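Local coordinates for magnesium and cobalt efflux protein (Bordetella parapertussis, PDB 3JTF), which probably takes part in the transport of magnesium and cobalt ions, and binds AMP through the pair of CBS domains that makes up this fragment, at residues D18-S23 and L30-E35; R40-E45 and S112-M117; R92-S97 and E118-Q123. All coordinates share one frame; numbering follows the deposited sequence.

In the fold
All three contacts are largely buried and reach AMP; only contact 3 has an exposed touching residue, Arg95. Contact 2 lies about 3 Å from the centre of the chain, between centres, and joins the two CBS repeats. Contacts 1 and 3 lie on opposite sides of that centre, one in each repeat. Contacts 1 and 2 share a sheet, since strands 20-21 and 40-44 are neighbours in it. Contacts 2 and 3 share the turn from strand 111-116 into helix 117-126. Across the segments contacts 1 and 3 are mainly apolar. Each contact reaches the second subunit. Arg40 of contact 2 binds phosphate and sulfate; Asp119 of contact 3 binds the ribose.

Contact 1 of 3, residues D18-S23 and L30-E35; sequences DLLDIS and LATIIE. With AMP (adenosine monophosphate), chain F.
The beta-alpha-beta unit of the first CBS repeat is closed here by Leu20 of strand 20-21, which packs on Thr32 and Ile33 of helix 26-35. No hydrogen bond crosses between the segments; the join is made by methyl groups. The two branches of Leu20 divide the work. Its CD1 meets CD1 of Ile33 at 3.8 Å and lies as near to CG1 of that residue, and the two side chains cross at about a right angle. The other methyl, Leu20 CD2, lies 3.8 Å from CG2 of Thr32, the two side chains running past each other in opposite directions. Thr32 has CG2 anti to the backbone N, while OG1 (chi1 -58°) sits beside that N and bonds back to the carbonyl O of Gln28. The methyl is thus the branch given to Leu20.

In this unit strand 20-21 leads through helix 26-35 to the parallel strand 40-44, and Leu20 pairs by its backbone with Pro42 and Tyr44. Two residues before Leu20, the backbone of Asp18 binds adenine through both its N and its O. Asp18 N donates to AMP N1 at 2.9 Å, nearly straight at 170°. AMP N6 donates to Asp18 O at 3.0 Å. At the end of the strand, Asp21 OD1 accepts from Ser23 N at 2.8 Å in an Asx turn, the donor lying above the carboxylate plane.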
loop_
_atom_site.group_PDB
_atom_site.type_symbol
_atom_site.label_atom_id
_atom_site.label_comp_id
_atom_site.label_asym_id
_atom_site.label_seq_id
_atom_site.Cartn_x
_atom_site.Cartn_y
_atom_site.Cartn_z
ATOM N N ASP B 18 13.805 0.213 4.846
ATOM C CA ASP B 18 13.598 1.612 5.112
ATOM C C ASP B 18 12.917 1.690 6.472
ATOM O O ASP B 18 11.752 1.249 6.635
ATOM C CB ASP B 18 12.718 2.277 4.037
ATOM C CG ASP B 18 13.419 2.395 2.702
ATOM O OD1 ASP B 18 14.613 2.731 2.695
ATOM O OD2 ASP B 18 12.796 2.137 1.647
ATOM N N LEU B 19 13.644 2.245 7.433
ATOM C CA LEU B 19 13.212 2.312 8.832
ATOM C C LEU B 19 13.050 3.721 9.242
ATOM O O LEU B 19 13.661 4.590 8.644
ATOM C CB LEU B 19 14.309 1.778 9.738
ATOM C CG LEU B 19 14.810 0.365 9.490
ATOM C CD1 LEU B 19 15.887 -0.036 10.490
ATOM C CD2 LEU B 19 13.659 -0.541 9.603
ATOM N N LEU B 20 12.293 3.956 10.308
ATOM C CA LEU B 20 12.172 5.292 10.882
ATOM C C LEU B 20 12.650 5.285 12.340
ATOM O O LEU B 20 12.302 4.398 13.105
ATOM C CB LEU B 20 10.705 5.741 10.832
ATOM C CG LEU B 20 10.091 5.973 9.431
ATOM C CD1 LEU B 20 8.620 6.402 9.510
ATOM C CD2 LEU B 20 10.907 7.011 8.650
ATOM N N ASP B 21 13.410 6.309 12.717
ATOM C CA ASP B 21 13.883 6.488 14.078
ATOM C C ASP B 21 12.868 7.388 14.787
ATOM O O ASP B 21 12.729 8.570 14.427
ATOM C CB ASP B 21 15.234 7.159 14.031
ATOM C CG ASP B 21 15.776 7.550 15.392
ATOM O OD1 ASP B 21 15.119 7.438 16.436
ATOM O OD2 ASP B 21 16.917 8.014 15.367
ATOM N N ILE B 22 12.245 6.853 15.822
ATOM C CA ILE B 22 11.170 7.532 16.523
ATOM C C ILE B 22 11.668 8.866 17.155
ATOM O O ILE B 22 10.862 9.733 17.416
ATOM C CB ILE B 22 10.516 6.635 17.601
ATOM C CG1 ILE B 22 9.186 7.213 18.147
ATOM C CG2 ILE B 22 11.463 6.440 18.809
ATOM C CD1 ILE B 22 8.129 7.377 17.150
ATOM N N SER B 23 12.974 9.033 17.374
ATOM C CA SER B 23 13.503 10.239 18.016
ATOM C C SER B 23 13.662 11.423 17.065
ATOM O O SER B 23 13.946 12.524 17.514
ATOM C CB SER B 23 14.868 9.961 18.648
ATOM O OG SER B 23 14.772 8.879 19.590
ATOM N N LEU B 30 8.855 13.214 8.096
ATOM C CA LEU B 30 8.053 13.447 6.901
ATOM C C LEU B 30 8.909 13.424 5.664
ATOM O O LEU B 30 8.575 12.756 4.698
ATOM C CB LEU B 30 7.291 14.785 6.985
ATOM C CG LEU B 30 6.153 14.774 7.996
ATOM C CD1 LEU B 30 5.565 16.179 8.182
ATOM C CD2 LEU B 30 5.097 13.784 7.542
ATOM N N ALA B 31 10.030 14.135 5.713
ATOM C CA ALA B 31 10.954 14.141 4.578
ATOM C C ALA B 31 11.441 12.723 4.233
ATOM O O ALA B 31 11.483 12.339 3.069
ATOM C CB ALA B 31 12.149 15.101 4.847
ATOM N N THR B 32 11.790 11.930 5.225
ATOM C CA THR B 32 12.266 10.566 4.959
ATOM C C THR B 32 11.183 9.747 4.262
ATOM O O THR B 32 11.440 9.085 3.260
ATOM C CB THR B 32 12.676 9.871 6.265
ATOM O OG1 THR B 32 13.683 10.654 6.902
ATOM C CG2 THR B 32 13.189 8.406 6.020
ATOM N N ILE B 33 9.972 9.819 4.794
ATOM C CA ILE B 33 8.838 9.056 4.286
ATOM C C ILE B 33 8.525 9.450 2.842
ATOM O O ILE B 33 8.439 8.587 1.963
ATOM C CB ILE B 33 7.601 9.259 5.167
ATOM C CG1 ILE B 33 7.776 8.590 6.551
ATOM C CG2 ILE B 33 6.368 8.724 4.477
ATOM C CD1 ILE B 33 6.733 9.046 7.612
ATOM N N ILE B 34 8.428 10.759 2.590
ATOM C CA ILE B 34 8.113 11.281 1.234
ATOM C C ILE B 34 9.154 10.842 0.209
ATOM O O ILE B 34 8.830 10.585 -0.946
ATOM C CB ILE B 34 8.021 12.833 1.216
ATOM C CG1 ILE B 34 6.830 13.334 2.013
ATOM C CG2 ILE B 34 7.896 13.389 -0.214
ATOM C CD1 ILE B 34 7.047 14.753 2.542
ATOM N N GLU B 35 10.412 10.750 0.609
ATOM C CA GLU B 35 11.451 10.282 -0.316
ATOM C C GLU B 35 11.364 8.803 -0.672
ATOM O O GLU B 35 12.041 8.364 -1.604
ATOM C CB GLU B 35 12.834 10.502 0.270
ATOM C CG GLU B 35 13.223 11.938 0.344
ATOM C CD GLU B 35 14.552 12.141 1.049
ATOM O OE1 GLU B 35 15.119 11.169 1.632
ATOM O OE2 GLU B 35 15.015 13.299 1.010
HETATM P P AMP F . 5.033 -1.029 -0.760
HETATM O O1P AMP F . 4.575 -0.866 0.649
HETATM O O2P AMP F . 3.949 -1.068 -1.785
HETATM O O3P AMP F . 6.130 -0.082 -1.116
HETATM O "O5'" AMP F . 5.764 -2.438 -0.895
HETATM C "C5'" AMP F . 6.405 -2.758 -2.139
HETATM C "C4'" AMP F . 7.564 -3.652 -1.820
HETATM O "O4'" AMP F . 8.677 -2.977 -1.197
HETATM C "C3'" AMP F . 7.118 -4.692 -0.787
HETATM O "O3'" AMP F . 6.356 -5.743 -1.392
HETATM C "C2'" AMP F . 8.451 -5.114 -0.286
HETATM O "O2'" AMP F . 9.041 -5.805 -1.452
HETATM C "C1'" AMP F . 9.111 -3.745 -0.062
HETATM N N9 AMP F . 8.861 -2.896 1.157
HETATM C C8 AMP F . 7.705 -2.455 1.735
HETATM N N7 AMP F . 7.961 -1.650 2.807
HETATM C C5 AMP F . 9.308 -1.543 2.901
HETATM C C6 AMP F . 10.264 -0.834 3.764
HETATM N N6 AMP F . 9.827 -0.092 4.788
HETATM N N1 AMP F . 11.585 -1.010 3.542
HETATM C C2 AMP F . 12.046 -1.740 2.525
HETATM N N3 AMP F . 11.237 -2.382 1.664
HETATM C C4 AMP F . 9.881 -2.336 1.823
#

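Contact 2 of 3, residues R40-E45 and S112-M117. With AMP (adenosine monophosphate), chain F; SO4 (sulfate ion), chain H.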
loop_
_atom_site.group_PDB
_atom_site.type_symbol
_atom_site.label_atom_id
_atom_site.label_comp_id
_atom_site.label_asym_id
_atom_site.label_seq_id
_atom_site.Cartn_x
_atom_site.Cartn_y
_atom_site.Cartn_z
ATOM N N ARG B 40 4.547 1.729 4.562
ATOM C CA ARG B 40 4.718 1.220 5.919
ATOM C C ARG B 40 6.204 1.121 6.302
ATOM O O ARG B 40 7.022 0.715 5.493
ATOM C CB ARG B 40 4.100 -0.161 6.031
ATOM C CG ARG B 40 2.599 -0.241 5.700
ATOM C CD ARG B 40 2.238 -1.658 5.293
ATOM N NE ARG B 40 2.849 -1.940 3.999
ATOM C CZ ARG B 40 2.568 -2.975 3.232
ATOM N NH1 ARG B 40 3.191 -3.105 2.081
ATOM N NH2 ARG B 40 1.654 -3.870 3.604
ATOM N N PHE B 41 6.526 1.476 7.538
ATOM C CA PHE B 41 7.913 1.560 8.005
ATOM C C PHE B 41 8.032 0.926 9.358
ATOM O O PHE B 41 7.320 1.318 10.286
ATOM C CB PHE B 41 8.359 3.016 8.068
ATOM C CG PHE B 41 8.218 3.724 6.767
ATOM C CD1 PHE B 41 6.995 4.280 6.398
ATOM C CD2 PHE B 41 9.281 3.781 5.886
ATOM C CE1 PHE B 41 6.832 4.882 5.186
ATOM C CE2 PHE B 41 9.155 4.404 4.675
ATOM C CZ PHE B 41 7.914 4.956 4.299
ATOM N N PRO B 42 8.913 -0.071 9.488
ATOM C CA PRO B 42 9.334 -0.401 10.843
ATOM C C PRO B 42 9.975 0.794 11.537
ATOM O O PRO B 42 10.691 1.549 10.908
ATOM C CB PRO B 42 10.354 -1.532 10.656
ATOM C CG PRO B 42 10.172 -2.002 9.232
ATOM C CD PRO B 42 9.730 -0.765 8.487
ATOM N N VAL B 43 9.675 0.934 12.820
ATOM C CA VAL B 43 10.135 2.031 13.645
ATOM C C VAL B 43 11.050 1.528 14.724
ATOM O O VAL B 43 10.778 0.485 15.347
ATOM C CB VAL B 43 8.924 2.775 14.265
ATOM C CG1 VAL B 43 9.407 3.910 15.193
ATOM C CG2 VAL B 43 8.021 3.335 13.126
ATOM N N TYR B 44 12.186 2.207 14.904
ATOM C CA TYR B 44 13.090 1.846 15.979
ATOM C C TYR B 44 13.359 2.990 16.940
ATOM O O TYR B 44 13.025 4.122 16.692
ATOM C CB TYR B 44 14.410 1.285 15.435
ATOM C CG TYR B 44 15.320 2.314 14.814
ATOM C CD1 TYR B 44 16.260 2.992 15.579
ATOM C CD2 TYR B 44 15.239 2.604 13.448
ATOM C CE1 TYR B 44 17.126 3.946 14.996
ATOM C CE2 TYR B 44 16.098 3.519 12.849
ATOM C CZ TYR B 44 17.033 4.187 13.615
ATOM O OH TYR B 44 17.871 5.115 13.014
ATOM N N GLU B 45 13.997 2.644 18.047
ATOM C CA GLU B 45 14.454 3.628 19.019
ATOM C C GLU B 45 15.789 3.202 19.551
ATOM O O GLU B 45 15.983 2.030 19.936
ATOM C CB GLU B 45 13.422 3.829 20.139
ATOM C CG GLU B 45 13.711 5.054 21.057
ATOM C CD GLU B 45 12.510 5.394 21.936
ATOM O OE1 GLU B 45 11.547 4.590 21.950
ATOM O OE2 GLU B 45 12.516 6.454 22.597
ATOM N N SER B 112 16.130 -10.313 10.772
ATOM C CA SER B 112 16.701 -10.721 9.484
ATOM C C SER B 112 16.239 -9.888 8.288
ATOM O O SER B 112 16.899 -9.879 7.242
ATOM C CB SER B 112 16.262 -12.155 9.153
ATOM O OG SER B 112 16.692 -13.015 10.156
ATOM N N GLY B 113 15.052 -9.310 8.383
ATOM C CA GLY B 113 14.448 -8.643 7.227
ATOM C C GLY B 113 12.992 -8.314 7.451
ATOM O O GLY B 113 12.518 -8.293 8.588
ATOM N N LEU B 114 12.312 -7.984 6.361
ATOM C CA LEU B 114 10.879 -7.769 6.367
ATOM C C LEU B 114 10.272 -8.425 5.123
ATOM O O LEU B 114 10.957 -8.738 4.158
ATOM C CB LEU B 114 10.518 -6.277 6.510
ATOM C CG LEU B 114 10.723 -5.300 5.353
ATOM C CD1 LEU B 114 9.732 -5.523 4.221
ATOM C CD2 LEU B 114 10.640 -3.845 5.864
ATOM N N VAL B 115 8.986 -8.674 5.176
ATOM C CA VAL B 115 8.291 -9.367 4.114
ATOM C C VAL B 115 6.865 -8.846 4.093
ATOM O O VAL B 115 6.313 -8.465 5.147
ATOM C CB VAL B 115 8.397 -10.908 4.290
ATOM C CG1 VAL B 115 7.629 -11.364 5.504
ATOM C CG2 VAL B 115 7.990 -11.628 2.980
ATOM N N THR B 116 6.304 -8.766 2.891
ATOM C CA THR B 116 4.918 -8.334 2.670
ATOM C C THR B 116 4.114 -9.359 1.880
ATOM O O THR B 116 4.674 -10.262 1.251
ATOM C CB THR B 116 4.800 -6.966 1.938
ATOM O OG1 THR B 116 5.118 -7.106 0.547
ATOM C CG2 THR B 116 5.680 -5.851 2.598
HETATM N N MSE B 117 2.787 -9.212 1.932
HETATM C CA MSE B 117 1.891 -10.125 1.205
HETATM C C MSE B 117 2.168 -10.126 -0.280
HETATM O O MSE B 117 2.063 -11.164 -0.921
HETATM C CB MSE B 117 0.410 -9.797 1.434
HETATM C CG MSE B 117 -0.526 -11.007 1.020
HETATM SE SE MSE B 117 -2.366 -10.563 1.495
HETATM C CE MSE B 117 -2.705 -9.405 -0.066
HETATM P P AMP F . 5.033 -1.029 -0.760
HETATM O O1P AMP F . 4.575 -0.866 0.649
HETATM O O2P AMP F . 3.949 -1.068 -1.785
HETATM O O3P AMP F . 6.130 -0.082 -1.116
HETATM O "O5'" AMP F . 5.764 -2.438 -0.895
HETATM C "C5'" AMP F . 6.405 -2.758 -2.139
HETATM C "C4'" AMP F . 7.564 -3.652 -1.820
HETATM O "O4'" AMP F . 8.677 -2.977 -1.197
HETATM C "C3'" AMP F . 7.118 -4.692 -0.787
HETATM O "O3'" AMP F . 6.356 -5.743 -1.392
HETATM C "C2'" AMP F . 8.451 -5.114 -0.286
HETATM O "O2'" AMP F . 9.041 -5.805 -1.452
HETATM C "C1'" AMP F . 9.111 -3.745 -0.062
HETATM N N9 AMP F . 8.861 -2.896 1.157
HETATM C C8 AMP F . 7.705 -2.455 1.735
HETATM N N7 AMP F . 7.961 -1.650 2.807
HETATM C C5 AMP F . 9.308 -1.543 2.901
HETATM C C6 AMP F . 10.264 -0.834 3.764
HETATM N N6 AMP F . 9.827 -0.092 4.788
HETATM N N1 AMP F . 11.585 -1.010 3.542
HETATM C C2 AMP F . 12.046 -1.740 2.525
HETATM N N3 AMP F . 11.237 -2.382 1.664
HETATM C C4 AMP F . 9.881 -2.336 1.823
HETATM S S SO4 H . 1.358 -5.949 0.584
HETATM O O1 SO4 H . 0.202 -5.087 0.393
HETATM O O2 SO4 H . 1.149 -7.237 0.036
HETATM O O3 SO4 H . 2.527 -5.283 -0.026
HETATM O O4 SO4 H . 1.642 -6.036 1.995
#
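Leu114 meets Pro42, and Thr116 meets Arg40, where the strands of the two CBS repeats face each other around AMP. Within strand 111-116, Ser112 and Gly113 both face Val104 in a classic beta bulge. Leu114 follows. Its CD2 lies 3.9 Å from CG of Pro42, the side chains crossing at about a right angle. The same methyl rests 3.7 Å from AMP C6, while CD1 lies near C4 and N9, so both branches touch the adenine. On the other segment Arg40 O accepts from AMP N6 at 3.0 Å.

Thr116 comes next, at the N-cap position of helix 117-126. Its OG1 lies between the backbone N and the carbonyl carbon (chi1 74°) and shares a hydrogen bond of 2.7 Å with AMP O3'. Its CG2 is 3.7 Å from Arg40 NH1, approaching the guanidinium obliquely. The Arg40 chain bends at chi3, -69°, and its guanidinium gathers two anions at its edge. Arg40 NH1 donates to AMP O1P at 3.0 Å and to sulfate O3 at 3.1 Å; Arg40 NH2 donates to sulfate O4 at 2.7 Å. The sulfate probably comes from the crystallisation liquor. Met117, a selenomethionine, adds a weak bond from its N to sulfate O4.

Strand 101-105 flanks the contact, with Leu101 against Arg40 and Thr116 and Ile103 against Pro42. Strand 51-56 packs on Arg40 through Ile54 and Leu56, and Met117 reaches helix 87-96 at Leu91 and Phe94.

Contact 3 of 3, residues R92-S97 and E118-Q123. With AMP (adenosine monophosphate), chain F; SO4 (sulfate ion), chain H.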
loop_
_atom_site.group_PDB
_atom_site.type_symbol
_atom_site.label_atom_id
_atom_site.label_comp_id
_atom_site.label_asym_id
_atom_site.label_seq_id
_atom_site.Cartn_x
_atom_site.Cartn_y
_atom_site.Cartn_z
ATOM N N ARG B 92 -2.067 -17.258 3.829
ATOM C CA ARG B 92 -3.327 -17.396 4.518
ATOM C C ARG B 92 -3.382 -16.478 5.728
ATOM O O ARG B 92 -4.419 -15.910 6.019
ATOM C CB ARG B 92 -3.530 -18.853 4.966
ATOM C CG ARG B 92 -3.668 -19.849 3.795
ATOM C CD ARG B 92 -4.094 -21.235 4.235
ATOM N NE ARG B 92 -5.528 -21.265 4.542
ATOM C CZ ARG B 92 -6.217 -22.343 4.944
ATOM N NH1 ARG B 92 -5.595 -23.499 5.164
ATOM N NH2 ARG B 92 -7.531 -22.244 5.177
ATOM N N GLU B 93 -2.272 -16.383 6.444
ATOM C CA GLU B 93 -2.161 -15.510 7.621
ATOM C C GLU B 93 -2.359 -14.036 7.271
ATOM O O GLU B 93 -3.221 -13.328 7.858
ATOM C CB GLU B 93 -0.815 -15.712 8.313
ATOM C CG GLU B 93 -0.540 -14.736 9.492
ATOM C CD GLU B 93 0.800 -14.996 10.185
ATOM O OE1 GLU B 93 1.592 -15.818 9.678
ATOM O OE2 GLU B 93 1.051 -14.398 11.261
ATOM N N PHE B 94 -1.597 -13.591 6.293
ATOM C CA PHE B 94 -1.704 -12.231 5.788
ATOM C C PHE B 94 -3.110 -11.928 5.226
ATOM O O PHE B 94 -3.655 -10.859 5.502
ATOM C CB PHE B 94 -0.704 -12.025 4.645
ATOM C CG PHE B 94 0.691 -11.609 5.058
ATOM C CD1 PHE B 94 0.933 -10.794 6.140
ATOM C CD2 PHE B 94 1.781 -11.977 4.254
ATOM C CE1 PHE B 94 2.236 -10.393 6.463
ATOM C CE2 PHE B 94 3.076 -11.579 4.558
ATOM C CZ PHE B 94 3.313 -10.776 5.672
ATOM N N ARG B 95 -3.694 -12.835 4.444
ATOM C CA ARG B 95 -5.023 -12.599 3.868
ATOM C C ARG B 95 -6.080 -12.378 4.961
ATOM O O ARG B 95 -7.002 -11.595 4.775
ATOM C CB ARG B 95 -5.466 -13.760 2.960
ATOM C CG ARG B 95 -4.948 -13.704 1.501
ATOM C CD ARG B 95 -5.393 -14.978 0.728
ATOM N NE ARG B 95 -4.964 -15.045 -0.685
ATOM C CZ ARG B 95 -5.064 -16.144 -1.414
ATOM N NH1 ARG B 95 -5.571 -17.230 -0.859
ATOM N NH2 ARG B 95 -4.689 -16.174 -2.697
ATOM N N ALA B 96 -5.946 -13.085 6.082
ATOM C CA ALA B 96 -6.906 -13.009 7.185
ATOM C C ALA B 96 -6.616 -11.830 8.166
ATOM O O ALA B 96 -7.474 -11.459 8.976
ATOM C CB ALA B 96 -6.945 -14.358 7.958
ATOM N N SER B 97 -5.461 -11.207 8.026
ATOM C CA SER B 97 -4.959 -10.273 9.007
ATOM C C SER B 97 -5.185 -8.837 8.566
ATOM O O SER B 97 -5.273 -8.556 7.356
ATOM C CB SER B 97 -3.461 -10.485 9.179
ATOM O OG SER B 97 -2.925 -9.554 10.082
ATOM N N GLU B 118 2.515 -8.958 -0.822
ATOM C CA GLU B 118 2.879 -8.853 -2.233
ATOM C C GLU B 118 4.062 -9.722 -2.592
ATOM O O GLU B 118 4.002 -10.425 -3.608
ATOM C CB GLU B 118 3.160 -7.390 -2.616
ATOM C CG GLU B 118 3.443 -7.123 -4.115
ATOM C CD GLU B 118 3.958 -5.648 -4.350
ATOM O OE1 GLU B 118 3.194 -4.706 -4.018
ATOM O OE2 GLU B 118 5.113 -5.425 -4.822
ATOM N N ASP B 119 5.117 -9.698 -1.765
ATOM C CA ASP B 119 6.292 -10.558 -1.975
ATOM C C ASP B 119 5.887 -12.043 -1.995
ATOM O O ASP B 119 6.386 -12.818 -2.780
ATOM C CB ASP B 119 7.357 -10.387 -0.881
ATOM C CG ASP B 119 7.930 -8.969 -0.803
ATOM O OD1 ASP B 119 8.174 -8.362 -1.863
ATOM O OD2 ASP B 119 8.098 -8.475 0.346
ATOM N N VAL B 120 5.022 -12.441 -1.072
ATOM C CA VAL B 120 4.585 -13.830 -1.005
ATOM C C VAL B 120 3.833 -14.207 -2.303
ATOM O O VAL B 120 4.109 -15.236 -2.902
ATOM C CB VAL B 120 3.690 -14.041 0.242
ATOM C CG1 VAL B 120 3.121 -15.462 0.288
ATOM C CG2 VAL B 120 4.478 -13.701 1.550
ATOM N N LEU B 121 2.896 -13.357 -2.724
ATOM C CA LEU B 121 2.050 -13.624 -3.891
ATOM C C LEU B 121 2.908 -13.727 -5.139
ATOM O O LEU B 121 2.754 -14.644 -5.916
ATOM C CB LEU B 121 1.017 -12.524 -4.073
ATOM C CG LEU B 121 -0.184 -12.572 -3.142
ATOM C CD1 LEU B 121 -0.952 -11.224 -3.247
ATOM C CD2 LEU B 121 -1.037 -13.755 -3.505
ATOM N N GLU B 122 3.852 -12.807 -5.281
ATOM C CA GLU B 122 4.742 -12.816 -6.435
ATOM C C GLU B 122 5.570 -14.093 -6.534
ATOM O O GLU B 122 5.689 -14.658 -7.598
ATOM C CB GLU B 122 5.667 -11.615 -6.377
ATOM C CG GLU B 122 4.929 -10.339 -6.679
ATOM C CD GLU B 122 5.845 -9.183 -6.940
ATOM O OE1 GLU B 122 6.841 -9.052 -6.192
ATOM O OE2 GLU B 122 5.558 -8.412 -7.897
ATOM N N GLN B 123 6.125 -14.551 -5.415
ATOM C CA GLN B 123 6.940 -15.745 -5.454
ATOM C C GLN B 123 6.105 -16.962 -5.757
ATOM O O GLN B 123 6.527 -17.785 -6.577
ATOM C CB GLN B 123 7.662 -15.960 -4.146
ATOM C CG GLN B 123 8.454 -17.229 -4.099
ATOM C CD GLN B 123 9.616 -17.196 -5.062
ATOM O OE1 GLN B 123 10.297 -16.189 -5.179
ATOM N NE2 GLN B 123 9.824 -18.280 -5.768
HETATM P P AMP F . 5.033 -1.029 -0.760
HETATM O O1P AMP F . 4.575 -0.866 0.649
HETATM O O2P AMP F . 3.949 -1.068 -1.785
HETATM O O3P AMP F . 6.130 -0.082 -1.116
HETATM O "O5'" AMP F . 5.764 -2.438 -0.895
HETATM C "C5'" AMP F . 6.405 -2.758 -2.139
HETATM C "C4'" AMP F . 7.564 -3.652 -1.820
HETATM O "O4'" AMP F . 8.677 -2.977 -1.197
HETATM C "C3'" AMP F . 7.118 -4.692 -0.787
HETATM O "O3'" AMP F . 6.356 -5.743 -1.392
HETATM C "C2'" AMP F . 8.451 -5.114 -0.286
HETATM O "O2'" AMP F . 9.041 -5.805 -1.452
HETATM C "C1'" AMP F . 9.111 -3.745 -0.062
HETATM N N9 AMP F . 8.861 -2.896 1.157
HETATM C C8 AMP F . 7.705 -2.455 1.735
HETATM N N7 AMP F . 7.961 -1.650 2.807
HETATM C C5 AMP F . 9.308 -1.543 2.901
HETATM C C6 AMP F . 10.264 -0.834 3.764
HETATM N N6 AMP F . 9.827 -0.092 4.788
HETATM N N1 AMP F . 11.585 -1.010 3.542
HETATM C C2 AMP F . 12.046 -1.740 2.525
HETATM N N3 AMP F . 11.237 -2.382 1.664
HETATM C C4 AMP F . 9.881 -2.336 1.823
HETATM S S SO4 H . 1.358 -5.949 0.584
HETATM O O1 SO4 H . 0.202 -5.087 0.393
HETATM O O2 SO4 H . 1.149 -7.237 0.036
HETATM O O3 SO4 H . 2.527 -5.283 -0.026
HETATM O O4 SO4 H . 1.642 -6.036 1.995
#
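Phe94 of helix 87-96 packs against Val120 of helix 117-126, joining two helices of the second CBS repeat. The edge of the Phe94 ring does the touching: CE2 lies 3.9 Å from CG2 of Val120, and that methyl is close to the ring plane. Phe94 starts out toward the other helix. Val120 has CG1 anti to its backbone N, which leaves CG2 as the branch that meets the ring. Arg95 comes next. Its first bond does not aim at the other helix, but the long chain carries NH2 to 4.5 Å from CD2 of Leu121. Arg95 was modelled in two conformers, so this loose contact, made obliquely to the guanidinium, is uncertain.

The start of helix 117-126 also serves the nucleotide. Asp119 OD1 takes both ribose hydroxyls: AMP O2' donates to it at 2.7 Å and AMP O3' at 3.2 Å. The other oxygen, Asp119 OD2, accepts from the backbone N of Thr116, which would help hold the carboxylate in place at the turn into the helix. Glu118, also an AMP-binding residue, brings OE2 to 3.7 Å from AMP O3', a distance at which no hydrogen bond is made.

Leu90 and Leu91 of helix 87-96 also pack on Val120, and Ile10 of helix 7-10 touches Asp119 and Val120. Leu121 meets Leu121 of the second subunit, so helix 117-126 lies at the subunit interface.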